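L-ribulose 3-epimerase (Methylomonas sp. DH-1, PDB 7CJ5) catalyses the reversible epimerization of ketoses at C3, with the highest activity on L-ribulose, using a manganese ion as cofactor. Local coordinates at residues Phe3-Glu8 / Asn148-Val153; Gly105-Gly110 / Leu207-Ile212; Ser250-Pro255 / Asn266-Ser271. All coordinates share one frame; numbering follows the deposited sequence.

Interaction 1 (Phe3-Glu8 / Asn148-Val153); sequences FPKRLE and NIDLEV. With MN (manganese (II) ion), chain C; FUD (D-fructose), chain D; BDF (beta-D-fructopyranose), chain F.
The side-chain amide of Asn-148 grips both backbone polar atoms of Phe-3. Its OD1 takes the N-H of Phe-3 N at 2.9 Å on a lone pair in the carbonyl plane, and its ND2 gives a hydrogen to Phe-3 O at 3.0 Å. Both bonds are nearly straight, though the second reaches Phe-3 O from above that carbonyl's plane. ND2 also bonds to Glu-107 OE2, so three bonds fix the rotation of the amide. A leucine in place of Asn-148 would probably leave Phe-3 N and O without these partners and free the chain start to shift. The charged part lies deeper: Lys-5 runs extended to CE, then bends at the last torsion (chi4 -80°), bringing NZ to the syn side of Asp-150 OD1 in a salt bridge of 3.0 Å. The same ammonium reaches Glu-107 OE2 and Gly-208 O and makes a cation-pi contact with Phe-181. Packing adds Phe-3 CD2 against Asn-148 OD1 (3.3 Å) and Lys-5 CE against Asn-148 ND2 (3.6 Å). Farther along strand 148-152, Glu-152 OE2 binds manganese at 2.0 Å and OE1 accepts a bond from O4 of D-fructose. The N-terminal loop thus inserts one lysine among acidic groups inside the barrel, at the strand end remote from the metal, where it probably offsets negative charge on the buried pair Asp-150 and Glu-107.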
loop_
_atom_site.group_PDB
_atom_site.type_symbol
_atom_site.label_atom_id
_atom_site.label_comp_id
_atom_site.label_asym_id
_atom_site.label_seq_id
_atom_site.Cartn_x
_atom_site.Cartn_y
_atom_site.Cartn_z
ATOM N N PHE A 3 -20.371 23.526 -7.026
ATOM C CA PHE A 3 -21.640 23.549 -6.260
ATOM C C PHE A 3 -21.313 23.573 -4.781
ATOM O O PHE A 3 -20.252 23.109 -4.373
ATOM C CB PHE A 3 -22.528 22.358 -6.609
ATOM C CG PHE A 3 -22.817 22.339 -8.073
ATOM C CD1 PHE A 3 -23.710 23.243 -8.619
ATOM C CD2 PHE A 3 -22.100 21.504 -8.902
ATOM C CE1 PHE A 3 -23.933 23.263 -9.986
ATOM C CE2 PHE A 3 -22.330 21.518 -10.262
ATOM C CZ PHE A 3 -23.239 22.400 -10.800
ATOM N N PRO A 4 -22.229 24.116 -3.957
ATOM C CA PRO A 4 -21.970 24.290 -2.533
ATOM C C PRO A 4 -21.566 22.985 -1.841
ATOM O O PRO A 4 -22.132 21.936 -2.136
ATOM C CB PRO A 4 -23.308 24.807 -1.993
ATOM C CG PRO A 4 -23.946 25.487 -3.187
ATOM C CD PRO A 4 -23.558 24.608 -4.358
ATOM N N LYS A 5 -20.600 23.107 -0.933
ATOM C CA LYS A 5 -20.158 22.040 -0.008
ATOM C C LYS A 5 -20.429 22.514 1.420
ATOM O O LYS A 5 -20.377 23.741 1.676
ATOM C CB LYS A 5 -18.675 21.737 -0.239
ATOM C CG LYS A 5 -18.345 21.158 -1.607
ATOM C CD LYS A 5 -16.877 20.928 -1.816
ATOM C CE LYS A 5 -16.576 20.287 -3.154
ATOM N NZ LYS A 5 -16.824 18.831 -3.120
ATOM N N ARG A 6 -20.756 21.584 2.311
ATOM C CA ARG A 6 -20.931 21.886 3.748
ATOM C C ARG A 6 -20.068 20.905 4.534
ATOM O O ARG A 6 -19.830 19.785 4.042
ATOM C CB ARG A 6 -22.405 21.794 4.156
ATOM C CG ARG A 6 -23.026 20.425 3.919
ATOM C CD ARG A 6 -24.543 20.460 3.957
ATOM N NE ARG A 6 -25.054 20.731 5.291
ATOM C CZ ARG A 6 -26.320 20.583 5.666
ATOM N NH1 ARG A 6 -27.233 20.166 4.810
ATOM N NH2 ARG A 6 -26.671 20.854 6.906
ATOM N N LEU A 7 -19.615 21.319 5.712
ATOM C CA LEU A 7 -18.948 20.398 6.655
ATOM C C LEU A 7 -19.993 19.355 7.068
ATOM O O LEU A 7 -21.007 19.717 7.669
ATOM C CB LEU A 7 -18.413 21.186 7.854
ATOM C CG LEU A 7 -17.650 20.340 8.867
ATOM C CD1 LEU A 7 -16.599 19.505 8.153
ATOM C CD2 LEU A 7 -17.029 21.211 9.953
ATOM N N GLU A 8 -19.773 18.101 6.713
ATOM C CA GLU A 8 -20.712 17.007 7.065
ATOM C C GLU A 8 -19.933 15.697 7.108
ATOM O O GLU A 8 -18.964 15.560 6.340
ATOM C CB GLU A 8 -21.888 16.953 6.085
ATOM C CG GLU A 8 -21.497 16.874 4.620
ATOM C CD GLU A 8 -22.691 16.877 3.675
ATOM O OE1 GLU A 8 -22.492 17.061 2.463
ATOM O OE2 GLU A 8 -23.829 16.686 4.153
ATOM N N ASN A 148 -20.769 17.866 -7.892
ATOM C CA ASN A 148 -19.290 17.945 -7.924
ATOM C C ASN A 148 -18.750 16.519 -8.057
ATOM O O ASN A 148 -19.333 15.600 -7.451
ATOM C CB ASN A 148 -18.716 18.608 -6.672
ATOM C CG ASN A 148 -19.208 20.021 -6.452
ATOM O OD1 ASN A 148 -19.212 20.842 -7.369
ATOM N ND2 ASN A 148 -19.578 20.326 -5.218
ATOM N N ILE A 149 -17.669 16.351 -8.814
ATOM C CA ILE A 149 -16.885 15.090 -8.832
ATOM C C ILE A 149 -15.570 15.330 -8.082
ATOM O O ILE A 149 -14.941 16.398 -8.273
ATOM C CB ILE A 149 -16.691 14.553 -10.263
ATOM C CG1 ILE A 149 -15.791 15.439 -11.125
ATOM C CG2 ILE A 149 -18.038 14.324 -10.932
ATOM C CD1 ILE A 149 -15.212 14.713 -12.328
ATOM N N ASP A 150 -15.199 14.377 -7.223
ATOM C CA ASP A 150 -13.986 14.448 -6.375
ATOM C C ASP A 150 -13.157 13.201 -6.687
ATOM O O ASP A 150 -13.645 12.087 -6.414
ATOM C CB ASP A 150 -14.364 14.582 -4.898
ATOM C CG ASP A 150 -15.563 15.491 -4.690
ATOM O OD1 ASP A 150 -15.368 16.718 -4.655
ATOM O OD2 ASP A 150 -16.690 14.960 -4.596
ATOM N N LEU A 151 -11.976 13.396 -7.273
ATOM C CA LEU A 151 -11.107 12.302 -7.773
ATOM C C LEU A 151 -10.229 11.815 -6.622
ATOM O O LEU A 151 -9.379 12.603 -6.130
ATOM C CB LEU A 151 -10.252 12.821 -8.922
ATOM C CG LEU A 151 -11.007 13.525 -10.044
ATOM C CD1 LEU A 151 -10.044 13.976 -11.118
ATOM C CD2 LEU A 151 -12.067 12.632 -10.649
ATOM N N GLU A 152 -10.452 10.577 -6.193
ATOM C CA GLU A 152 -9.794 10.014 -4.994
ATOM C C GLU A 152 -8.394 9.525 -5.355
ATOM O O GLU A 152 -8.274 8.511 -6.053
ATOM C CB GLU A 152 -10.586 8.863 -4.393
ATOM C CG GLU A 152 -10.076 8.499 -3.015
ATOM C CD GLU A 152 -10.764 7.316 -2.361
ATOM O OE1 GLU A 152 -11.685 6.754 -2.976
ATOM O OE2 GLU A 152 -10.378 6.977 -1.221
ATOM N N VAL A 153 -7.376 10.216 -4.843
ATOM C CA VAL A 153 -5.963 9.769 -4.951
ATOM C C VAL A 153 -5.836 8.494 -4.112
ATOM O O VAL A 153 -6.221 8.523 -2.928
ATOM C CB VAL A 153 -5.010 10.893 -4.507
ATOM C CG1 VAL A 153 -3.575 10.412 -4.421
ATOM C CG2 VAL A 153 -5.125 12.083 -5.453
HETATM MN MN MN C . -11.092 5.878 0.310
HETATM C C1 FUD D . -10.309 1.956 -1.627
HETATM C C2 FUD D . -10.882 3.210 -1.025
HETATM C C3 FUD D . -12.368 3.438 -1.145
HETATM C C4 FUD D . -12.670 3.145 -2.602
HETATM C C5 FUD D . -14.132 3.012 -3.024
HETATM C C6 FUD D . -15.163 3.104 -1.916
HETATM O O1 FUD D . -9.026 1.665 -1.067
HETATM O O2 FUD D . -10.153 4.005 -0.449
HETATM O O3 FUD D . -12.706 4.786 -0.806
HETATM O O4 FUD D . -12.026 4.183 -3.315
HETATM O O5 FUD D . -14.412 3.951 -4.060
HETATM O O6 FUD D . -16.470 2.911 -2.521
HETATM C C1 BDF F . -20.686 19.630 11.421
HETATM C C2 BDF F . -21.845 19.396 12.379
HETATM C C3 BDF F . -22.840 18.353 11.841
HETATM C C4 BDF F . -24.069 18.298 12.740
HETATM C C5 BDF F . -24.699 19.677 12.844
HETATM C C6 BDF F . -23.662 20.670 13.333
HETATM O O1 BDF F . -19.702 20.421 12.074
HETATM O O2 BDF F . -21.369 18.939 13.622
HETATM O O3 BDF F . -22.206 17.080 11.795
HETATM O O4 BDF F . -25.014 17.357 12.229
HETATM O O5 BDF F . -25.185 20.094 11.566
HETATM O O6 BDF F . -22.488 20.667 12.501
#

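Interaction 2 (Gly105-Gly110 / Leu207-Ile212); sequences GSELCG and LGYVHI. With MN (manganese (II) ion), chain C; FUD (D-fructose), chain D.
Tyr-209 meets Cys-109 and Glu-107 with different parts of its ring. Cys-109 SG sits over the centre of one face, 3.5 Å from the ring centroid and 13° off the normal, a sulfur-aromatic contact. Its CB lies over the same face, 4.0 Å from the centroid, and adds a CH-pi contact. With chi1 at 64°, SG of Cys-109 stands between the backbone N and the carbonyl carbon, which aims it at the ring. Glu-107 comes instead at the ring's edge, its CB 3.6 Å from Tyr-209 CE2. The glutamate chain then bends at chi2, and its carboxylate turns away to Lys-5. No hydrogen bond joins the two segments; the polar ends are held from outside, Tyr-209 OH by Glu-41 and Thr-244. Glu-41 also bonds to His-211 NE2, leaving ND1 on the other side of the imidazole to bind manganese at 2.3 Å. O3 of D-fructose lies in the plane of that ring, at its edge, 2.9 Å from His-211 ND1. Gly-110 follows Cys-109 where the chain turns, and a CB there would collide with O5 of the sugar. The axes of the short strand segments 107-109 and 207-212 come within 8.6 Å, their N-to-C directions 63° apart. Strands facing each other through a closed parallel barrel, beneath a metal site at their C-terminal ends, mark a TIM barrel, here xylose isomerase-like.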
loop_
_atom_site.group_PDB
_atom_site.type_symbol
_atom_site.label_atom_id
_atom_site.label_comp_id
_atom_site.label_asym_id
_atom_site.label_seq_id
_atom_site.Cartn_x
_atom_site.Cartn_y
_atom_site.Cartn_z
ATOM N N GLY A 105 -28.260 13.876 -3.815
ATOM C CA GLY A 105 -26.827 13.972 -3.476
ATOM C C GLY A 105 -26.114 14.972 -4.366
ATOM O O GLY A 105 -26.668 15.324 -5.410
ATOM N N SER A 106 -24.930 15.438 -3.974
ATOM C CA SER A 106 -24.199 16.501 -4.710
ATOM C C SER A 106 -22.722 16.142 -4.900
ATOM O O SER A 106 -22.004 16.958 -5.500
ATOM C CB SER A 106 -24.374 17.829 -4.018
ATOM O OG SER A 106 -23.923 17.773 -2.678
ATOM N N GLU A 107 -22.283 14.971 -4.425
ATOM C CA GLU A 107 -20.857 14.557 -4.515
ATOM C C GLU A 107 -20.753 13.126 -5.046
ATOM O O GLU A 107 -21.266 12.207 -4.405
ATOM C CB GLU A 107 -20.156 14.671 -3.163
ATOM C CG GLU A 107 -20.207 16.065 -2.566
ATOM C CD GLU A 107 -19.346 17.108 -3.260
ATOM O OE1 GLU A 107 -18.444 16.718 -4.009
ATOM O OE2 GLU A 107 -19.581 18.315 -3.040
ATOM N N LEU A 108 -20.087 12.967 -6.184
ATOM C CA LEU A 108 -19.624 11.653 -6.699
ATOM C C LEU A 108 -18.103 11.612 -6.569
ATOM O O LEU A 108 -17.427 12.444 -7.204
ATOM C CB LEU A 108 -20.064 11.475 -8.151
ATOM C CG LEU A 108 -19.610 10.171 -8.801
ATOM C CD1 LEU A 108 -20.269 8.984 -8.131
ATOM C CD2 LEU A 108 -19.895 10.174 -10.298
ATOM N N CYS A 109 -17.585 10.698 -5.762
ATOM C CA CYS A 109 -16.139 10.635 -5.446
ATOM C C CYS A 109 -15.631 9.203 -5.595
ATOM O O CYS A 109 -16.394 8.320 -6.052
ATOM C CB CYS A 109 -15.871 11.163 -4.040
ATOM S SG CYS A 109 -16.625 10.155 -2.742
ATOM N N GLY A 110 -14.378 8.989 -5.205
ATOM C CA GLY A 110 -13.726 7.673 -5.266
ATOM C C GLY A 110 -12.899 7.512 -6.527
ATOM O O GLY A 110 -12.485 8.536 -7.132
ATOM N N LEU A 207 -9.531 20.992 -2.535
ATOM C CA LEU A 207 -9.883 19.764 -1.768
ATOM C C LEU A 207 -11.407 19.718 -1.601
ATOM O O LEU A 207 -11.975 20.627 -0.949
ATOM C CB LEU A 207 -9.169 19.731 -0.412
ATOM C CG LEU A 207 -9.430 18.467 0.413
ATOM C CD1 LEU A 207 -8.927 17.229 -0.317
ATOM C CD2 LEU A 207 -8.780 18.567 1.782
ATOM N N GLY A 208 -12.054 18.702 -2.165
ATOM C CA GLY A 208 -13.524 18.647 -2.265
ATOM C C GLY A 208 -14.133 17.509 -1.467
ATOM O O GLY A 208 -15.354 17.515 -1.288
ATOM N N TYR A 209 -13.331 16.554 -1.007
ATOM C CA TYR A 209 -13.837 15.339 -0.321
ATOM C C TYR A 209 -12.710 14.692 0.484
ATOM O O TYR A 209 -11.553 14.711 0.028
ATOM C CB TYR A 209 -14.430 14.379 -1.358
ATOM C CG TYR A 209 -15.572 13.529 -0.864
ATOM C CD1 TYR A 209 -15.351 12.430 -0.048
ATOM C CD2 TYR A 209 -16.878 13.821 -1.216
ATOM C CE1 TYR A 209 -16.403 11.645 0.404
ATOM C CE2 TYR A 209 -17.937 13.043 -0.776
ATOM C CZ TYR A 209 -17.700 11.946 0.031
ATOM O OH TYR A 209 -18.752 11.177 0.445
ATOM N N VAL A 210 -13.054 14.095 1.628
ATOM C CA VAL A 210 -12.063 13.437 2.524
ATOM C C VAL A 210 -12.552 12.043 2.933
ATOM O O VAL A 210 -13.721 11.895 3.338
ATOM C CB VAL A 210 -11.766 14.331 3.739
ATOM C CG1 VAL A 210 -10.956 13.595 4.793
ATOM C CG2 VAL A 210 -11.063 15.609 3.311
ATOM N N HIS A 211 -11.667 11.048 2.829
ATOM C CA HIS A 211 -11.842 9.729 3.480
ATOM C C HIS A 211 -10.892 9.618 4.671
ATOM O O HIS A 211 -9.698 9.950 4.532
ATOM C CB HIS A 211 -11.621 8.583 2.495
ATOM C CG HIS A 211 -12.809 8.313 1.640
ATOM N ND1 HIS A 211 -12.821 7.298 0.716
ATOM C CD2 HIS A 211 -14.017 8.918 1.566
ATOM C CE1 HIS A 211 -13.983 7.280 0.105
ATOM N NE2 HIS A 211 -14.740 8.274 0.603
ATOM N N ILE A 212 -11.440 9.146 5.786
ATOM C CA ILE A 212 -10.708 8.824 7.039
ATOM C C ILE A 212 -10.590 7.309 7.144
ATOM O O ILE A 212 -11.642 6.615 7.266
ATOM C CB ILE A 212 -11.407 9.431 8.261
ATOM C CG1 ILE A 212 -11.641 10.932 8.063
ATOM C CG2 ILE A 212 -10.618 9.125 9.523
ATOM C CD1 ILE A 212 -10.372 11.730 7.793
HETATM MN MN MN C . -11.092 5.878 0.310
HETATM C C1 FUD D . -10.309 1.956 -1.627
HETATM C C2 FUD D . -10.882 3.210 -1.025
HETATM C C3 FUD D . -12.368 3.438 -1.145
HETATM C C4 FUD D . -12.670 3.145 -2.602
HETATM C C5 FUD D . -14.132 3.012 -3.024
HETATM C C6 FUD D . -15.163 3.104 -1.916
HETATM O O1 FUD D . -9.026 1.665 -1.067
HETATM O O2 FUD D . -10.153 4.005 -0.449
HETATM O O3 FUD D . -12.706 4.786 -0.806
HETATM O O4 FUD D . -12.026 4.183 -3.315
HETATM O O5 FUD D . -14.412 3.951 -4.060
HETATM O O6 FUD D . -16.470 2.911 -2.521
#

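Interaction 3 (Ser250-Pro255 / Asn266-Ser271); sequences SEIVDP and NLWHDS
Ser-250 and Asn-266 pair within the long connection that follows the last strand of the TIM barrel, 242-245, and leads through helix 255-260 to helix 271-286. Ser-250 N donates to Asn-266 OD1 at 2.9 Å, in the carbonyl plane and on a lone pair; Ser-249 OG bonds to the same oxygen. Asn-266 ND2 in turn donates to Ser-250 OG at 2.8 Å, bent to 151°, with the hydroxyl oxygen somewhat out of the amide plane. Both ends of the amide are therefore used on one serine. A water spans the next step: it donates to Trp-268 O at 2.9 Å and, weakly, to Glu-251 OE1. Trp-268 NE1 is satisfied by Ser-247 OG, and Ser-271 OG by the backbone oxygen of Val-15. Each segment also leads into a helix through an aspartate N-cap, Asp-254 OD1 bonding to Lys-256 N and Asp-270 OD2 to Asp-273 N. The apolar share falls to Ile-252, whose chain, extended beyond CG1 (chi2 171°), sets its terminal methyl against both the indole and the hydroxyl: CD1 lies 3.7 Å from Trp-268 CH2 and 3.4 Å from Ser-271 OG.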
loop_
_atom_site.group_PDB
_atom_site.type_symbol
_atom_site.label_atom_id
_atom_site.label_comp_id
_atom_site.label_asym_id
_atom_site.label_seq_id
_atom_site.Cartn_x
_atom_site.Cartn_y
_atom_site.Cartn_z
ATOM N N SER A 250 -13.924 -8.497 5.418
ATOM C CA SER A 250 -14.076 -9.645 4.482
ATOM C C SER A 250 -15.371 -10.407 4.810
ATOM O O SER A 250 -15.765 -11.283 4.015
ATOM C CB SER A 250 -12.872 -10.566 4.521
ATOM O OG SER A 250 -12.816 -11.276 5.749
ATOM N N GLU A 251 -16.005 -10.108 5.947
ATOM C CA GLU A 251 -17.234 -10.813 6.394
ATOM C C GLU A 251 -18.456 -10.067 5.863
ATOM O O GLU A 251 -19.584 -10.566 6.015
ATOM C CB GLU A 251 -17.284 -10.911 7.918
ATOM C CG GLU A 251 -16.094 -11.654 8.500
ATOM C CD GLU A 251 -16.286 -12.102 9.933
ATOM O OE1 GLU A 251 -17.183 -11.578 10.580
ATOM O OE2 GLU A 251 -15.546 -12.988 10.378
ATOM N N ILE A 252 -18.233 -8.906 5.263
ATOM C CA ILE A 252 -19.337 -7.999 4.850
ATOM C C ILE A 252 -19.241 -7.742 3.346
ATOM O O ILE A 252 -20.239 -7.897 2.642
ATOM C CB ILE A 252 -19.304 -6.699 5.671
ATOM C CG1 ILE A 252 -19.693 -6.959 7.131
ATOM C CG2 ILE A 252 -20.187 -5.647 5.029
ATOM C CD1 ILE A 252 -19.472 -5.779 8.044
ATOM N N VAL A 253 -18.076 -7.359 2.855
ATOM C CA VAL A 253 -17.984 -6.805 1.478
ATOM C C VAL A 253 -17.958 -7.918 0.441
ATOM O O VAL A 253 -17.619 -9.060 0.757
ATOM C CB VAL A 253 -16.758 -5.899 1.323
ATOM C CG1 VAL A 253 -16.852 -4.753 2.305
ATOM C CG2 VAL A 253 -15.450 -6.666 1.466
ATOM N N ASP A 254 -18.307 -7.529 -0.777
ATOM C CA ASP A 254 -18.159 -8.339 -2.003
ATOM C C ASP A 254 -16.722 -8.845 -2.061
ATOM O O ASP A 254 -15.763 -8.073 -1.983
ATOM C CB ASP A 254 -18.540 -7.471 -3.199
ATOM C CG ASP A 254 -18.865 -8.262 -4.440
ATOM O OD1 ASP A 254 -18.180 -9.289 -4.681
ATOM O OD2 ASP A 254 -19.796 -7.854 -5.144
ATOM N N PRO A 255 -16.523 -10.171 -2.179
ATOM C CA PRO A 255 -15.183 -10.726 -2.375
ATOM C C PRO A 255 -14.375 -10.018 -3.478
ATOM O O PRO A 255 -13.174 -9.894 -3.323
ATOM C CB PRO A 255 -15.478 -12.185 -2.744
ATOM C CG PRO A 255 -16.771 -12.483 -2.016
ATOM C CD PRO A 255 -17.568 -11.201 -2.096
ATOM N N ASN A 266 -9.403 -9.545 9.503
ATOM C CA ASN A 266 -10.425 -8.613 10.028
ATOM C C ASN A 266 -9.879 -7.996 11.315
ATOM O O ASN A 266 -9.348 -8.733 12.165
ATOM C CB ASN A 266 -11.773 -9.305 10.189
ATOM C CG ASN A 266 -12.376 -9.631 8.842
ATOM O OD1 ASN A 266 -12.667 -8.734 8.055
ATOM N ND2 ASN A 266 -12.540 -10.907 8.556
ATOM N N LEU A 267 -9.971 -6.672 11.401
ATOM C CA LEU A 267 -9.470 -5.868 12.535
ATOM C C LEU A 267 -10.647 -5.524 13.446
ATOM O O LEU A 267 -10.418 -4.855 14.460
ATOM C CB LEU A 267 -8.800 -4.598 11.999
ATOM C CG LEU A 267 -7.371 -4.767 11.490
ATOM C CD1 LEU A 267 -6.694 -5.922 12.190
ATOM C CD2 LEU A 267 -7.333 -4.991 9.998
ATOM N N TRP A 268 -11.858 -5.958 13.093
ATOM C CA TRP A 268 -13.087 -5.586 13.841
ATOM C C TRP A 268 -14.242 -6.512 13.468
ATOM O O TRP A 268 -14.224 -7.068 12.351
ATOM C CB TRP A 268 -13.435 -4.109 13.595
ATOM C CG TRP A 268 -13.621 -3.730 12.158
ATOM C CD1 TRP A 268 -12.666 -3.262 11.301
ATOM C CD2 TRP A 268 -14.838 -3.797 11.391
ATOM N NE1 TRP A 268 -13.205 -3.025 10.065
ATOM C CE2 TRP A 268 -14.534 -3.348 10.087
ATOM C CE3 TRP A 268 -16.153 -4.174 11.678
ATOM C CZ2 TRP A 268 -15.498 -3.253 9.083
ATOM C CZ3 TRP A 268 -17.103 -4.091 10.685
ATOM C CH2 TRP A 268 -16.779 -3.635 9.406
ATOM N N HIS A 269 -15.201 -6.675 14.384
ATOM C CA HIS A 269 -16.412 -7.519 14.193
ATOM C C HIS A 269 -17.646 -6.649 13.964
ATOM O O HIS A 269 -18.409 -6.927 13.023
ATOM C CB HIS A 269 -16.686 -8.369 15.430
ATOM C CG HIS A 269 -15.623 -9.357 15.727
ATOM N ND1 HIS A 269 -15.764 -10.686 15.392
ATOM C CD2 HIS A 269 -14.427 -9.225 16.333
ATOM C CE1 HIS A 269 -14.689 -11.340 15.783
ATOM N NE2 HIS A 269 -13.853 -10.468 16.362
ATOM N N ASP A 270 -17.856 -5.679 14.848
ATOM C CA ASP A 270 -19.132 -4.933 14.957
ATOM C C ASP A 270 -19.047 -3.604 14.192
ATOM O O ASP A 270 -18.323 -2.704 14.633
ATOM C CB ASP A 270 -19.525 -4.706 16.415
ATOM C CG ASP A 270 -20.932 -4.161 16.505
ATOM O OD1 ASP A 270 -21.869 -4.907 16.157
ATOM O OD2 ASP A 270 -21.075 -2.993 16.842
ATOM N N SER A 271 -19.813 -3.492 13.104
ATOM C CA SER A 271 -19.930 -2.276 12.261
ATOM C C SER A 271 -20.293 -1.080 13.139
ATOM O O SER A 271 -19.656 -0.020 12.984
ATOM C CB SER A 271 -20.960 -2.472 11.178
ATOM O OG SER A 271 -20.615 -3.569 10.347
HETATM O O HOH W 1 -15.726 -8.564 10.383
#

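How the interactions relate
Interactions 1 and 2 form one cluster inside the eight-stranded parallel barrel: their centres are about 4 Å apart, their segments alternate along the chain, and strands 148-152 and 107-112 are neighbours in the sheet. They touch, Asp-150 OD2 lying 2.6 Å from Glu-107 OE1, close enough that a proton is probably shared there. Both also reach the same manganese and D-fructose, through Glu-152 and His-211. Interaction 3 comes later in the chain and lies apart, its centre about 27 Å from that of interaction 1 and about 23 Å from that of interaction 2, beyond strand 242-245. The first two thus join barrel interior to metal and sugar site; the third ties together the connection outside.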